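Local coordinates for protein carboxylesterase (Uncultured bacterium, PDB 5GMX) that hydrolyses carboxylic esters as a family VIII carboxylesterase of the beta-lactamase clan and also acts on oxyimino cephalosporins, at residues L89-E102 and H167-R179. Numbering follows the deposited sequence.
Sequences LIDYNARVADYWPE and HIAGEVARRVTGR
Trp-100, Val-176 and Arg-175 dominate this join within the helical part of a beta-lactamase-type fold, where the loop and short helix of 89-102 lie against the C-terminal half of helix 165-175 and the Schellman motif that ends it. CG trans to the backbone N (chi1 -179°) carries the Trp-100 indole over to the Glu-171 side chain. Glu-171 CG then sits 3.6 Å from the centroid of the Trp-100 six-membered ring and only 3° off its normal, a CH-pi contact, while Val-172 CG2 comes to the ring edge. On the five-membered side, Trp-100 CD1 lies beneath one face of the Arg-175 guanidinium, near its rim; the two planes are 40° apart, so the groups overlap without a parallel stack. The opposite guanidinium face is covered by the guanidinium of Arg-179. Two carboxylates flank Arg-175 and probably offset its charge: Arg-175 NE donates to Glu-171 OE2 at 2.6 Å in a nearly straight bond, and Arg-175 NH1 makes a bent salt bridge to Glu-102 OE1 at 3.1 Å. Glu-171 OE1 is held in turn by Arg-174 and by Trp-138 of helix 138-146, which should fix the carboxylate's rotation. Further along, Val-176 CG1 approaches Tyr-99 CD1 at 3.5 Å, and both Val-176 methyls pack on Ile-90 CG1 at 3.8 Å. Tyr-99 is tied back to its own loop, its OH accepting from Asp-91 N at 2.8 Å. A water joins the two segments, accepting from Arg-175 NH1 at 2.8 Å and donating to Tyr-99 O.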
loop_
_atom_site.group_PDB
_atom_site.type_symbol
_atom_site.label_atom_id
_atom_site.label_comp_id
_atom_site.label_asym_id
_atom_site.label_seq_id
_atom_site.Cartn_x
_atom_site.Cartn_y
_atom_site.Cartn_z
ATOM N N LEU A 89 -16.159 -13.427 -6.532
ATOM C CA LEU A 89 -16.985 -12.257 -6.816
ATOM C C LEU A 89 -16.390 -11.402 -7.942
ATOM O O LEU A 89 -17.103 -10.652 -8.599
ATOM C CB LEU A 89 -17.171 -11.412 -5.556
ATOM C CG LEU A 89 -18.008 -12.074 -4.467
ATOM C CD1 LEU A 89 -17.984 -11.244 -3.203
ATOM C CD2 LEU A 89 -19.431 -12.261 -4.956
ATOM N N ILE A 90 -15.085 -11.530 -8.164
ATOM C CA ILE A 90 -14.408 -10.767 -9.211
ATOM C C ILE A 90 -13.599 -11.675 -10.126
ATOM O O ILE A 90 -12.848 -12.522 -9.652
ATOM C CB ILE A 90 -13.462 -9.718 -8.615
ATOM C CG1 ILE A 90 -14.246 -8.763 -7.717
ATOM C CG2 ILE A 90 -12.712 -8.979 -9.729
ATOM C CD1 ILE A 90 -13.387 -7.729 -6.996
ATOM N N ASP A 91 -13.770 -11.503 -11.434
ATOM C CA ASP A 91 -12.938 -12.172 -12.425
ATOM C C ASP A 91 -11.960 -11.162 -13.013
ATOM O O ASP A 91 -12.367 -10.215 -13.683
ATOM C CB ASP A 91 -13.811 -12.803 -13.518
ATOM C CG ASP A 91 -13.002 -13.524 -14.603
ATOM O OD1 ASP A 91 -11.746 -13.421 -14.658
ATOM O OD2 ASP A 91 -13.647 -14.221 -15.414
ATOM N N TYR A 92 -10.666 -11.396 -12.806
ATOM C CA TYR A 92 -9.643 -10.462 -13.277
ATOM C C TYR A 92 -9.724 -10.228 -14.783
ATOM O O TYR A 92 -9.360 -9.164 -15.270
ATOM C CB TYR A 92 -8.249 -10.967 -12.921
ATOM C CG TYR A 92 -7.870 -10.698 -11.499
ATOM C CD1 TYR A 92 -7.715 -9.397 -11.046
ATOM C CD2 TYR A 92 -7.674 -11.740 -10.601
ATOM C CE1 TYR A 92 -7.373 -9.141 -9.743
ATOM C CE2 TYR A 92 -7.325 -11.491 -9.286
ATOM C CZ TYR A 92 -7.174 -10.184 -8.863
ATOM O OH TYR A 92 -6.826 -9.902 -7.561
ATOM N N ASN A 93 -10.225 -11.218 -15.511
ATOM C CA ASN A 93 -10.314 -11.122 -16.958
ATOM C C ASN A 93 -11.600 -10.452 -17.428
ATOM O O ASN A 93 -11.747 -10.168 -18.609
ATOM C CB ASN A 93 -10.221 -12.512 -17.586
ATOM C CG ASN A 93 -8.919 -13.191 -17.285
ATOM O OD1 ASN A 93 -7.850 -12.644 -17.544
ATOM N ND2 ASN A 93 -8.996 -14.381 -16.708
ATOM N N ALA A 94 -12.536 -10.221 -16.511
ATOM C CA ALA A 94 -13.809 -9.602 -16.868
ATOM C C ALA A 94 -13.679 -8.092 -17.022
ATOM O O ALA A 94 -12.787 -7.478 -16.441
ATOM C CB ALA A 94 -14.872 -9.932 -15.819
ATOM N N ARG A 95 -14.576 -7.507 -17.811
ATOM C CA ARG A 95 -14.623 -6.065 -17.987
ATOM C C ARG A 95 -15.034 -5.392 -16.690
ATOM O O ARG A 95 -15.959 -5.855 -16.022
ATOM C CB ARG A 95 -15.608 -5.678 -19.094
ATOM C CG ARG A 95 -15.307 -6.258 -20.476
ATOM C CD ARG A 95 -16.511 -6.075 -21.414
ATOM N NE ARG A 95 -16.179 -6.377 -22.806
ATOM C CZ ARG A 95 -16.046 -7.604 -23.297
ATOM N NH1 ARG A 95 -16.210 -8.662 -22.511
ATOM N NH2 ARG A 95 -15.741 -7.776 -24.576
ATOM N N VAL A 96 -14.357 -4.296 -16.348
ATOM C CA VAL A 96 -14.761 -3.458 -15.222
ATOM C C VAL A 96 -16.255 -3.124 -15.305
ATOM O O VAL A 96 -16.963 -3.142 -14.289
ATOM C CB VAL A 96 -13.957 -2.131 -15.169
ATOM C CG1 VAL A 96 -14.431 -1.262 -14.004
ATOM C CG2 VAL A 96 -12.472 -2.400 -15.059
ATOM N N ALA A 97 -16.732 -2.838 -16.521
ATOM C CA ALA A 97 -18.113 -2.398 -16.725
ATOM C C ALA A 97 -19.138 -3.487 -16.403
ATOM O O ALA A 97 -20.311 -3.187 -16.191
ATOM C CB ALA A 97 -18.309 -1.897 -18.167
ATOM N N ASP A 98 -18.701 -4.742 -16.348
ATOM C CA ASP A 98 -19.579 -5.823 -15.889
ATOM C C ASP A 98 -20.045 -5.579 -14.453
ATOM O O ASP A 98 -21.170 -5.915 -14.092
ATOM C CB ASP A 98 -18.866 -7.177 -15.977
ATOM C CG ASP A 98 -18.769 -7.698 -17.401
ATOM O OD1 ASP A 98 -19.177 -6.965 -18.332
ATOM O OD2 ASP A 98 -18.277 -8.838 -17.590
ATOM N N TYR A 99 -19.174 -4.988 -13.644
ATOM C CA TYR A 99 -19.472 -4.726 -12.238
ATOM C C TYR A 99 -19.819 -3.263 -11.976
ATOM O O TYR A 99 -20.473 -2.932 -10.985
ATOM C CB TYR A 99 -18.289 -5.115 -11.361
ATOM C CG TYR A 99 -17.716 -6.476 -11.655
ATOM C CD1 TYR A 99 -18.415 -7.629 -11.328
ATOM C CD2 TYR A 99 -16.443 -6.609 -12.204
ATOM C CE1 TYR A 99 -17.887 -8.885 -11.585
ATOM C CE2 TYR A 99 -15.900 -7.863 -12.456
ATOM C CZ TYR A 99 -16.626 -8.995 -12.138
ATOM O OH TYR A 99 -16.099 -10.243 -12.378
ATOM N N TRP A 100 -19.341 -2.395 -12.863
ATOM C CA TRP A 100 -19.399 -0.947 -12.689
ATOM C C TRP A 100 -19.779 -0.353 -14.042
ATOM O O TRP A 100 -18.918 0.091 -14.797
ATOM C CB TRP A 100 -18.050 -0.420 -12.194
ATOM C CG TRP A 100 -17.946 1.062 -11.934
ATOM C CD1 TRP A 100 -18.946 1.993 -12.004
ATOM C CD2 TRP A 100 -16.763 1.774 -11.549
ATOM N NE1 TRP A 100 -18.454 3.237 -11.694
ATOM C CE2 TRP A 100 -17.117 3.130 -11.408
ATOM C CE3 TRP A 100 -15.435 1.395 -11.314
ATOM C CZ2 TRP A 100 -16.193 4.110 -11.044
ATOM C CZ3 TRP A 100 -14.516 2.370 -10.951
ATOM C CH2 TRP A 100 -14.902 3.714 -10.821
ATOM N N PRO A 101 -21.078 -0.396 -14.371
ATOM C CA PRO A 101 -21.593 -0.101 -15.721
ATOM C C PRO A 101 -21.215 1.281 -16.222
ATOM O O PRO A 101 -20.831 1.426 -17.385
ATOM C CB PRO A 101 -23.114 -0.211 -15.552
ATOM C CG PRO A 101 -23.302 -1.088 -14.346
ATOM C CD PRO A 101 -22.149 -0.759 -13.430
ATOM N N GLU A 102 -21.300 2.276 -15.344
ATOM C CA GLU A 102 -20.959 3.651 -15.702
ATOM C C GLU A 102 -19.520 3.785 -16.191
ATOM O O GLU A 102 -19.181 4.731 -16.909
ATOM C CB GLU A 102 -21.170 4.595 -14.513
ATOM C CG GLU A 102 -22.574 4.598 -13.934
ATOM C CD GLU A 102 -22.742 3.653 -12.741
ATOM O OE1 GLU A 102 -22.135 2.556 -12.728
ATOM O OE2 GLU A 102 -23.495 4.019 -11.814
ATOM N N HIS A 167 -9.453 4.546 -5.250
ATOM C CA HIS A 167 -10.853 4.782 -5.577
ATOM C C HIS A 167 -11.393 3.839 -6.654
ATOM O O HIS A 167 -12.512 3.344 -6.531
ATOM C CB HIS A 167 -11.064 6.228 -6.029
ATOM C CG HIS A 167 -11.176 7.198 -4.893
ATOM N ND1 HIS A 167 -10.076 7.715 -4.246
ATOM C CD2 HIS A 167 -12.260 7.723 -4.274
ATOM C CE1 HIS A 167 -10.475 8.532 -3.286
ATOM N NE2 HIS A 167 -11.796 8.551 -3.278
ATOM N N ILE A 168 -10.628 3.605 -7.718
ATOM C CA ILE A 168 -11.137 2.766 -8.801
ATOM C C ILE A 168 -11.114 1.283 -8.399
ATOM O O ILE A 168 -12.108 0.543 -8.606
ATOM C CB ILE A 168 -10.362 3.002 -10.123
ATOM C CG1 ILE A 168 -8.859 2.802 -9.930
ATOM C CG2 ILE A 168 -10.629 4.410 -10.641
ATOM C CD1 ILE A 168 -8.024 3.203 -11.142
ATOM N N ALA A 169 -9.999 0.856 -7.801
ATOM C CA ALA A 169 -9.908 -0.507 -7.278
ATOM C C ALA A 169 -11.011 -0.745 -6.244
ATOM O O ALA A 169 -11.785 -1.723 -6.311
ATOM C CB ALA A 169 -8.532 -0.746 -6.656
ATOM N N GLY A 170 -11.101 0.202 -5.319
ATOM C CA GLY A 170 -12.050 0.142 -4.224
ATOM C C GLY A 170 -13.491 0.146 -4.689
ATOM O O GLY A 170 -14.336 -0.511 -4.091
ATOM N N GLU A 171 -13.783 0.892 -5.749
ATOM C CA GLU A 171 -15.149 0.967 -6.236
ATOM C C GLU A 171 -15.537 -0.348 -6.891
ATOM O O GLU A 171 -16.692 -0.778 -6.792
ATOM C CB GLU A 171 -15.342 2.135 -7.201
ATOM C CG GLU A 171 -16.779 2.304 -7.702
ATOM C CD GLU A 171 -17.809 2.572 -6.594
ATOM O OE1 GLU A 171 -17.431 2.747 -5.414
ATOM O OE2 GLU A 171 -19.017 2.603 -6.914
ATOM N N VAL A 172 -14.586 -1.004 -7.549
ATOM C CA VAL A 172 -14.902 -2.351 -8.031
ATOM C C VAL A 172 -15.263 -3.273 -6.854
ATOM O O VAL A 172 -16.313 -3.981 -6.862
ATOM C CB VAL A 172 -13.736 -2.953 -8.825
ATOM C CG1 VAL A 172 -14.005 -4.418 -9.155
ATOM C CG2 VAL A 172 -13.517 -2.154 -10.097
ATOM N N ALA A 173 -14.415 -3.212 -5.825
ATOM C CA ALA A 173 -14.638 -3.989 -4.605
ATOM C C ALA A 173 -16.010 -3.737 -3.978
ATOM O O ALA A 173 -16.680 -4.677 -3.551
ATOM C CB ALA A 173 -13.540 -3.690 -3.587
ATOM N N ARG A 174 -16.412 -2.470 -3.928
ATOM C CA ARG A 174 -17.679 -2.078 -3.335
ATOM C C ARG A 174 -18.836 -2.547 -4.191
ATOM O O ARG A 174 -19.870 -2.947 -3.662
ATOM C CB ARG A 174 -17.758 -0.558 -3.152
ATOM C CG ARG A 174 -16.816 0.014 -2.115
ATOM C CD ARG A 174 -17.054 1.509 -1.908
ATOM N NE ARG A 174 -18.360 1.802 -1.320
ATOM C CZ ARG A 174 -19.344 2.441 -1.950
ATOM N NH1 ARG A 174 -19.176 2.862 -3.196
ATOM N NH2 ARG A 174 -20.501 2.666 -1.332
ATOM N N ARG A 175 -18.669 -2.488 -5.511
ATOM C CA ARG A 175 -19.758 -2.876 -6.405
ATOM C C ARG A 175 -20.068 -4.361 -6.319
ATOM O O ARG A 175 -21.243 -4.741 -6.357
ATOM C CB ARG A 175 -19.457 -2.523 -7.865
ATOM C CG ARG A 175 -19.390 -1.039 -8.171
ATOM C CD ARG A 175 -20.734 -0.357 -8.053
ATOM N NE ARG A 175 -20.603 1.084 -8.267
ATOM C CZ ARG A 175 -21.260 1.767 -9.199
ATOM N NH1 ARG A 175 -22.119 1.143 -10.002
ATOM N NH2 ARG A 175 -21.073 3.074 -9.315
ATOM N N VAL A 176 -19.046 -5.211 -6.196
ATOM C CA VAL A 176 -19.363 -6.645 -6.136
ATOM C C VAL A 176 -19.815 -7.094 -4.746
ATOM O O VAL A 176 -20.188 -8.256 -4.556
ATOM C CB VAL A 176 -18.179 -7.535 -6.571
ATOM C CG1 VAL A 176 -17.706 -7.132 -7.963
ATOM C CG2 VAL A 176 -17.044 -7.481 -5.561
ATOM N N THR A 177 -19.761 -6.190 -3.772
ATOM C CA THR A 177 -20.323 -6.473 -2.453
ATOM C C THR A 177 -21.555 -5.588 -2.194
ATOM O O THR A 177 -21.903 -5.302 -1.050
ATOM C CB THR A 177 -19.281 -6.273 -1.326
ATOM O OG1 THR A 177 -18.707 -4.966 -1.428
ATOM C CG2 THR A 177 -18.169 -7.317 -1.428
ATOM N N GLY A 178 -22.186 -5.131 -3.272
ATOM C CA GLY A 178 -23.464 -4.450 -3.181
ATOM C C GLY A 178 -23.448 -3.065 -2.568
ATOM O O GLY A 178 -24.494 -2.566 -2.146
ATOM N N ARG A 179 -22.275 -2.438 -2.534
ATOM C CA ARG A 179 -22.114 -1.116 -1.925
ATOM C C ARG A 179 -22.645 -1.052 -0.491
ATOM O O ARG A 179 -23.092 -0.013 -0.033
ATOM C CB ARG A 179 -22.815 -0.094 -2.812
ATOM C CG ARG A 179 -22.075 0.110 -4.114
ATOM C CD ARG A 179 -23.044 0.536 -5.190
ATOM N NE ARG A 179 -22.922 1.925 -5.590
ATOM C CZ ARG A 179 -23.613 2.436 -6.602
ATOM N NH1 ARG A 179 -24.449 1.655 -7.281
ATOM N NH2 ARG A 179 -23.469 3.712 -6.930
HETATM O O HOH W 1 -23.195 -1.476 -9.919
HETATM O O HOH W 2 -23.713 4.699 -9.391
#